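Local coordinates for protein putative transcription regulator (Lactobacillus plantarum WCFS1, PDB 3COL) that probably regulates transcription as a TetR-family protein, binding DNA through a helix-turn-helix domain in each of two subunits, at residues S60-E65 with Q111-L116; A20-A25 with A29-T34; A140-D143 with K148-P151. All blocks are in the same frame, centred on the assembly; numbering follows the deposited sequence.

Contact 1. Residues S60-E65 with Q111-L116; sequences SVYARE and QQIKAL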
loop_
_atom_site.group_PDB
_atom_site.type_symbol
_atom_site.label_atom_id
_atom_site.label_comp_id
_atom_site.label_asym_id
_atom_site.label_seq_id
_atom_site.Cartn_x
_atom_site.Cartn_y
_atom_site.Cartn_z
ATOM N N SER A 60 -4.611 -8.434 18.326
ATOM C CA SER A 60 -5.598 -7.575 19.003
ATOM C C SER A 60 -5.701 -6.203 18.332
ATOM O O SER A 60 -6.802 -5.705 18.057
ATOM C CB SER A 60 -5.273 -7.440 20.489
ATOM O OG SER A 60 -6.193 -6.561 21.131
ATOM N N VAL A 61 -4.556 -5.604 18.044
ATOM C CA VAL A 61 -4.528 -4.344 17.314
ATOM C C VAL A 61 -5.033 -4.500 15.866
ATOM O O VAL A 61 -5.755 -3.628 15.354
ATOM C CB VAL A 61 -3.127 -3.676 17.359
ATOM C CG1 VAL A 61 -3.087 -2.447 16.446
ATOM C CG2 VAL A 61 -2.764 -3.323 18.833
ATOM N N TYR A 62 -4.649 -5.584 15.206
ATOM C CA TYR A 62 -5.221 -5.875 13.867
ATOM C C TYR A 62 -6.765 -5.857 13.892
ATOM O O TYR A 62 -7.387 -5.132 13.099
ATOM C CB TYR A 62 -4.694 -7.181 13.277
ATOM C CG TYR A 62 -5.096 -7.365 11.798
ATOM C CD1 TYR A 62 -4.507 -6.604 10.805
ATOM C CD2 TYR A 62 -6.088 -8.281 11.431
ATOM C CE1 TYR A 62 -4.874 -6.746 9.483
ATOM C CE2 TYR A 62 -6.472 -8.430 10.111
ATOM C CZ TYR A 62 -5.858 -7.658 9.144
ATOM O OH TYR A 62 -6.232 -7.803 7.824
ATOM N N ALA A 63 -7.373 -6.620 14.814
ATOM C CA ALA A 63 -8.820 -6.736 14.875
ATOM C C ALA A 63 -9.485 -5.407 15.279
ATOM O O ALA A 63 -10.539 -5.079 14.761
ATOM C CB ALA A 63 -9.249 -7.876 15.817
ATOM N N ARG A 64 -8.866 -4.657 16.198
ATOM C CA ARG A 64 -9.328 -3.320 16.552
ATOM C C ARG A 64 -9.401 -2.375 15.354
ATOM O O ARG A 64 -10.453 -1.751 15.115
ATOM C CB ARG A 64 -8.428 -2.678 17.612
ATOM C CG ARG A 64 -9.010 -1.387 18.219
ATOM C CD ARG A 64 -8.058 -0.729 19.190
ATOM N NE ARG A 64 -6.905 -0.122 18.531
ATOM C CZ ARG A 64 -6.034 0.669 19.165
ATOM N NH1 ARG A 64 -6.203 0.935 20.465
ATOM N NH2 ARG A 64 -5.000 1.193 18.503
ATOM N N GLU A 65 -8.291 -2.246 14.628
ATOM C CA GLU A 65 -8.275 -1.384 13.443
ATOM C C GLU A 65 -9.297 -1.816 12.378
ATOM O O GLU A 65 -10.101 -0.999 11.946
ATOM C CB GLU A 65 -6.863 -1.263 12.821
ATOM C CG GLU A 65 -5.821 -0.606 13.771
ATOM C CD GLU A 65 -6.346 0.654 14.436
ATOM O OE1 GLU A 65 -6.739 1.607 13.706
ATOM O OE2 GLU A 65 -6.384 0.695 15.683
ATOM N N GLN A 111 -1.954 -2.284 7.131
ATOM C CA GLN A 111 -1.097 -2.631 6.021
ATOM C C GLN A 111 0.203 -3.235 6.522
ATOM O O GLN A 111 0.687 -4.258 5.987
ATOM C CB GLN A 111 -0.842 -1.384 5.169
ATOM C CG GLN A 111 0.307 -1.556 4.176
ATOM C CD GLN A 111 0.151 -0.632 2.996
ATOM O OE1 GLN A 111 0.481 0.563 3.073
ATOM N NE2 GLN A 111 -0.361 -1.171 1.888
ATOM N N GLN A 112 0.782 -2.620 7.551
ATOM C CA GLN A 112 2.026 -3.124 8.140
ATOM C C GLN A 112 1.878 -4.521 8.726
ATOM O O GLN A 112 2.745 -5.373 8.523
ATOM C CB GLN A 112 2.538 -2.182 9.235
ATOM C CG GLN A 112 3.551 -1.157 8.764
ATOM C CD GLN A 112 3.853 -0.121 9.823
ATOM O OE1 GLN A 112 2.947 0.547 10.330
ATOM N NE2 GLN A 112 5.128 0.041 10.148
ATOM N N ILE A 113 0.801 -4.742 9.478
ATOM C CA ILE A 113 0.536 -6.062 10.072
ATOM C C ILE A 113 0.328 -7.094 8.952
ATOM O O ILE A 113 0.925 -8.163 8.981
ATOM C CB ILE A 113 -0.665 -6.048 11.042
ATOM C CG1 ILE A 113 -0.368 -5.104 12.214
ATOM C CG2 ILE A 113 -0.935 -7.471 11.553
ATOM C CD1 ILE A 113 -1.508 -4.932 13.193
ATOM N N LYS A 114 -0.497 -6.748 7.963
ATOM C CA LYS A 114 -0.709 -7.608 6.800
ATOM C C LYS A 114 0.581 -7.981 6.054
ATOM O O LYS A 114 0.794 -9.152 5.706
ATOM C CB LYS A 114 -1.731 -6.972 5.862
ATOM C CG LYS A 114 -3.141 -7.392 6.160
ATOM C CD LYS A 114 -4.122 -6.718 5.223
ATOM C CE LYS A 114 -5.228 -7.718 4.811
ATOM N NZ LYS A 114 -6.506 -7.108 4.236
ATOM N N ALA A 115 1.454 -7.005 5.831
ATOM C CA ALA A 115 2.762 -7.251 5.191
ATOM C C ALA A 115 3.604 -8.312 5.903
ATOM O O ALA A 115 4.288 -9.099 5.252
ATOM C CB ALA A 115 3.553 -5.947 5.055
ATOM N N LEU A 116 3.544 -8.341 7.234
ATOM C CA LEU A 116 4.346 -9.274 8.040
ATOM C C LEU A 116 3.765 -10.698 8.123
ATOM O O LEU A 116 4.519 -11.686 8.249
ATOM C CB LEU A 116 4.576 -8.717 9.448
ATOM C CG LEU A 116 5.658 -9.418 10.265
ATOM C CD1 LEU A 116 6.937 -8.585 10.267
ATOM C CD2 LEU A 116 5.176 -9.703 11.695
#

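Contact 2. Residues A20-A25 with A29-T34; sequences AAIILA and AGVSTT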
loop_
_atom_site.group_PDB
_atom_site.type_symbol
_atom_site.label_atom_id
_atom_site.label_comp_id
_atom_site.label_asym_id
_atom_site.label_seq_id
_atom_site.Cartn_x
_atom_site.Cartn_y
_atom_site.Cartn_z
ATOM N N ALA A 20 0.225 -0.278 18.961
ATOM C CA ALA A 20 0.007 0.424 17.719
ATOM C C ALA A 20 1.133 1.442 17.455
ATOM O O ALA A 20 1.601 1.579 16.312
ATOM C CB ALA A 20 -1.378 1.075 17.711
ATOM N N ALA A 21 1.576 2.131 18.513
ATOM C CA ALA A 21 2.719 3.056 18.433
ATOM C C ALA A 21 4.016 2.378 18.026
ATOM O O ALA A 21 4.757 2.889 17.207
ATOM C CB ALA A 21 2.910 3.819 19.774
ATOM N N ILE A 22 4.307 1.239 18.638
ATOM C CA ILE A 22 5.494 0.442 18.287
ATOM C C ILE A 22 5.451 -0.010 16.816
ATOM O O ILE A 22 6.438 0.126 16.068
ATOM C CB ILE A 22 5.640 -0.801 19.231
ATOM C CG1 ILE A 22 5.928 -0.355 20.672
ATOM C CG2 ILE A 22 6.743 -1.748 18.715
ATOM C CD1 ILE A 22 5.716 -1.480 21.720
ATOM N N ILE A 23 4.306 -0.538 16.400
ATOM C CA ILE A 23 4.110 -0.891 14.991
ATOM C C ILE A 23 4.449 0.290 14.065
ATOM O O ILE A 23 5.152 0.116 13.073
ATOM C CB ILE A 23 2.672 -1.459 14.727
ATOM C CG1 ILE A 23 2.500 -2.803 15.479
ATOM C CG2 ILE A 23 2.386 -1.616 13.205
ATOM C CD1 ILE A 23 1.107 -3.440 15.364
ATOM N N LEU A 24 3.967 1.492 14.394
ATOM C CA LEU A 24 4.227 2.653 13.543
ATOM C C LEU A 24 5.713 3.011 13.521
ATOM O O LEU A 24 6.240 3.370 12.472
ATOM C CB LEU A 24 3.378 3.847 13.967
ATOM C CG LEU A 24 1.866 3.730 13.745
ATOM C CD1 LEU A 24 1.171 4.937 14.351
ATOM C CD2 LEU A 24 1.536 3.628 12.260
ATOM N N ALA A 25 6.379 2.898 14.671
ATOM C CA ALA A 25 7.811 3.226 14.808
ATOM C C ALA A 25 8.764 2.110 14.328
ATOM O O ALA A 25 9.775 2.395 13.691
ATOM C CB ALA A 25 8.144 3.612 16.260
ATOM N N ALA A 29 7.419 -6.489 13.857
ATOM C CA ALA A 29 8.580 -7.179 14.424
ATOM C C ALA A 29 9.132 -6.491 15.687
ATOM O O ALA A 29 9.735 -7.145 16.533
ATOM C CB ALA A 29 9.664 -7.354 13.363
ATOM N N GLY A 30 8.898 -5.189 15.827
ATOM C CA GLY A 30 9.365 -4.458 16.998
ATOM C C GLY A 30 8.536 -4.692 18.258
ATOM O O GLY A 30 8.965 -4.339 19.344
ATOM N N VAL A 31 7.345 -5.269 18.127
ATOM C CA VAL A 31 6.480 -5.502 19.291
ATOM C C VAL A 31 7.042 -6.603 20.235
ATOM O O VAL A 31 7.447 -7.671 19.770
ATOM C CB VAL A 31 5.026 -5.839 18.848
ATOM C CG1 VAL A 31 4.134 -6.221 20.037
ATOM C CG2 VAL A 31 4.394 -4.655 18.065
ATOM N N SER A 32 7.088 -6.319 21.541
ATOM C CA SER A 32 7.378 -7.327 22.556
ATOM C C SER A 32 6.572 -6.981 23.798
ATOM O O SER A 32 6.210 -5.827 24.002
ATOM C CB SER A 32 8.874 -7.385 22.861
ATOM O OG SER A 32 9.276 -6.326 23.725
ATOM N N THR A 33 6.248 -7.971 24.604
ATOM C CA THR A 33 5.551 -7.722 25.876
ATOM C C THR A 33 6.358 -6.749 26.764
ATOM O O THR A 33 5.788 -5.836 27.385
ATOM C CB THR A 33 5.274 -9.051 26.607
ATOM O OG1 THR A 33 4.471 -9.886 25.745
ATOM C CG2 THR A 33 4.528 -8.823 27.949
ATOM N N THR A 34 7.677 -6.920 26.795
ATOM C CA THR A 34 8.545 -6.052 27.606
ATOM C C THR A 34 8.432 -4.586 27.175
ATOM O O THR A 34 8.207 -3.698 28.010
ATOM C CB THR A 34 10.019 -6.492 27.531
ATOM O OG1 THR A 34 10.151 -7.765 28.186
ATOM C CG2 THR A 34 10.893 -5.506 28.230
#

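Contact 3. Residues A140-D143 with K148-P151; sequences AAID and KQLP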
loop_
_atom_site.group_PDB
_atom_site.type_symbol
_atom_site.label_atom_id
_atom_site.label_comp_id
_atom_site.label_asym_id
_atom_site.label_seq_id
_atom_site.Cartn_x
_atom_site.Cartn_y
_atom_site.Cartn_z
ATOM N N ALA A 140 -20.773 -10.293 -6.579
ATOM C CA ALA A 140 -22.090 -10.052 -7.173
ATOM C C ALA A 140 -22.026 -8.954 -8.238
ATOM O O ALA A 140 -22.585 -9.098 -9.314
ATOM C CB ALA A 140 -23.117 -9.711 -6.093
ATOM N N ALA A 141 -21.263 -7.893 -7.953
ATOM C CA ALA A 141 -21.053 -6.811 -8.911
ATOM C C ALA A 141 -20.265 -7.300 -10.142
ATOM O O ALA A 141 -20.521 -6.866 -11.274
ATOM C CB ALA A 141 -20.337 -5.611 -8.212
ATOM N N ILE A 142 -19.296 -8.179 -9.913
ATOM C CA ILE A 142 -18.552 -8.783 -11.007
ATOM C C ILE A 142 -19.500 -9.642 -11.858
ATOM O O ILE A 142 -19.549 -9.483 -13.063
ATOM C CB ILE A 142 -17.325 -9.584 -10.506
ATOM C CG1 ILE A 142 -16.249 -8.634 -10.000
ATOM C CG2 ILE A 142 -16.731 -10.452 -11.609
ATOM C CD1 ILE A 142 -15.254 -9.293 -9.058
ATOM N N ASP A 143 -20.271 -10.519 -11.225
ATOM C CA ASP A 143 -21.235 -11.346 -11.965
ATOM C C ASP A 143 -22.243 -10.545 -12.792
ATOM O O ASP A 143 -22.641 -10.984 -13.873
ATOM C CB ASP A 143 -21.961 -12.312 -11.031
ATOM C CG ASP A 143 -22.827 -13.334 -11.789
ATOM O OD1 ASP A 143 -22.302 -14.101 -12.645
ATOM O OD2 ASP A 143 -24.047 -13.359 -11.516
ATOM N N LYS A 148 -15.379 -4.565 -13.254
ATOM C CA LYS A 148 -14.492 -5.357 -14.101
ATOM C C LYS A 148 -14.309 -6.822 -13.688
ATOM O O LYS A 148 -14.280 -7.147 -12.494
ATOM C CB LYS A 148 -13.119 -4.682 -14.174
ATOM C CG LYS A 148 -13.153 -3.311 -14.900
ATOM C CD LYS A 148 -11.741 -2.728 -15.077
ATOM C CE LYS A 148 -11.715 -1.496 -15.980
ATOM N NZ LYS A 148 -12.364 -0.336 -15.237
ATOM N N GLN A 149 -14.170 -7.709 -14.674
ATOM C CA GLN A 149 -13.890 -9.129 -14.383
ATOM C C GLN A 149 -12.449 -9.265 -13.932
ATOM O O GLN A 149 -11.610 -9.788 -14.657
ATOM C CB GLN A 149 -14.129 -10.029 -15.627
ATOM C CG GLN A 149 -15.514 -9.903 -16.220
ATOM C CD GLN A 149 -16.593 -10.333 -15.248
ATOM O OE1 GLN A 149 -17.558 -9.596 -15.022
ATOM N NE2 GLN A 149 -16.416 -11.519 -14.634
ATOM N N LEU A 150 -12.136 -8.728 -12.756
ATOM C CA LEU A 150 -10.812 -8.804 -12.210
ATOM C C LEU A 150 -10.950 -9.308 -10.785
ATOM O O LEU A 150 -12.041 -9.240 -10.204
ATOM C CB LEU A 150 -10.153 -7.409 -12.200
ATOM C CG LEU A 150 -9.707 -6.834 -13.565
ATOM C CD1 LEU A 150 -9.279 -5.386 -13.420
ATOM C CD2 LEU A 150 -8.582 -7.687 -14.179
ATOM N N PRO A 151 -9.833 -9.774 -10.204
ATOM C CA PRO A 151 -9.903 -10.333 -8.867
ATOM C C PRO A 151 -10.418 -9.339 -7.850
ATOM O O PRO A 151 -10.167 -8.114 -7.925
ATOM C CB PRO A 151 -8.453 -10.726 -8.542
ATOM C CG PRO A 151 -7.751 -10.781 -9.858
ATOM C CD PRO A 151 -8.456 -9.812 -10.757
#

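Contact 1. Residues S60-E65 with Q111-L116
Ile113 of segment 111-116 reaches helix 54-67 first, and it packs against both the backbone and the base of the ring of Tyr62. Its longer branch runs out past the shoulder of the helix, where Ile113 CD1 lies 3.8 Å from Tyr62 N. The same methyl, Ile113 CD1, rests more loosely on Val61 CG1, at 4.4 Å. The shorter branch turns to the aromatic side: Ile113 CG2 meets Tyr62 CD1 at 3.8 Å, obliquely to the ring. The two branches come at the base of the tyrosine from the same side, CD1 nearer the backbone and CG2 nearer the ring, a division set by an Ile113 first torsion of -62°, which keeps CG1 beside the backbone N and CG2 trans to it. As in other TetR-family proteins, helix 54-67 probably links the DNA-binding domain to the regulatory domain, and helix 106-117 packs on it there; their local axes pass 10.4 Å apart at 132°, closer to antiparallel than to parallel. One residue further on, Lys114 lays its aliphatic chain by the outer end of the same ring. Lys114 CG stands 3.8 Å from Tyr62 CE1, and Lys114 CE comes within 3.2 Å of Tyr62 OH. Tyr62 gets there because its CG is swung trans to the backbone N (chi1 -170°), carrying the ring across to the facing helix. With an alanine at Tyr62, the CG2 side of Ile113 and the methylenes of Lys114 would probably lose their partner and a gap would open between the helices. Beyond these two residues, Leu116 packs on Pro28 and on Ala25 of the second subunit. Within segment 60-65, Arg64 NE donates to Glu65 OE2 at 3.0 Å as part of a salt bridge, and Arg64 NH1 pairs with Asp17.

Contact 2. Residues A20-A25 with A29-T34
Val31 points its CG2 methyl into the angle between Ile22 and Ile23, and that single methyl serves both neighbours. Val31 CG2 stands 3.8 Å from Ile22 CG2 and 3.7 Å from Ile23 CG1. The two isoleucines share nearly the same first torsion, with CG1 beside the backbone N, yet being consecutive on a helix they leave it in different directions and present different branches: Ile22 offers its short methyl, Ile23 the methylene of its longer arm, which crosses Val31 at a slant. Val31 answers with a first torsion of 174°, which sends CG1 trans to the backbone N and leaves CG2 as the branch turned to the helix. Ile22 CG2 does a second job, pressing on the peptide link just before the valine; Ile22 CG2 lies 3.5 Å from Gly30 O and 3.6 Å from Val31 N. Aliphatic carbon is therefore packed against flat backbone as well as against side chain. The segments belong to the DNA-binding domain of the TetR family, in which a first helix, here 11-26, braces the helix-turn-helix formed by helices 33-40 and 44-48; residues 29-32 end the link between helices 11-26 and 33-40, and 33-34 open the second of them. The polar groups of the link find partners elsewhere: Ala29 O takes a hydrogen bond from Lys54 NZ and Gly30 O one from Lys35 NZ, while Ser32, the N-cap of helix 33-40, accepts from Lys35 N through its OG. The apolar packing continues beyond the two segments, with Ile22 on Val36, Val31 on Leu57, and Ile23 on Gln112 and Ile113 of helix 106-117.

Contact 3. Residues A140-D143 with K148-P151
Ile142, the residue that carries helix 133-143 across to segment 148-151, packs its aliphatic carbons largely against backbone carbonyl oxygens. Ile142 CG1 lies 3.5 Å from Lys148 O, and Ile142 CD1, at the end of the same branch, lies 3.4 Å from Leu150 O. On the other branch, Ile142 CG2 stands 3.6 Å from Gln149 CD, whose side chain folds back over the isoleucine because its chain bends at chi2 (-62°). The isoleucine is thus met along CG1 and CD1 by two carbonyls and at CG2 by the glutamine side chain, and Val152 and His155 of helix 152-171 extend its packing.

Among the clear polar bonds, one lies within the connecting chain. Gln149 is the centre of an inverse gamma turn, closed by a weak bond of 2.7 Å from Leu150 N to Lys148 O. The turn swings the chain round the isoleucine into Pro151, the N-cap of helix 152-171.

Charge is directed to the dimer partner. Lys148 NZ forms a salt bridge with Asp191 of the second subunit and is also hydrogen-bonded to the carbonyls of Ala192 and Lys194 in its own chain.

Packing of Ile142, beside the Ala141-Ile147 backbone bond, therefore joins the helix end to the loop, while the ionic pairing of Lys148 runs between subunits; the loop is probably steadied by the second subunit as well as by its own helix.

Overall arrangement
Contacts 1 and 2 adjoin, with centres 12 Å apart: helix 11-26, which carries one side of contact 2, also packs on both helices of contact 1, Ile23 meeting Ile113 there. Contact 2 is the most buried of the three, with aliphatic side chains on each other and on a peptide, whereas contact 1 grades from a covered isoleucine to an exposed lysine. Contact 3 lies on the opposite side of the chain's centre from contact 2, about 38 Å between centres, and is partly open; there one side chain packs on backbone carbonyls. All three have residues near the second subunit, and contact 3 adds a salt bridge to it, from Lys148 to Asp191 of the second subunit.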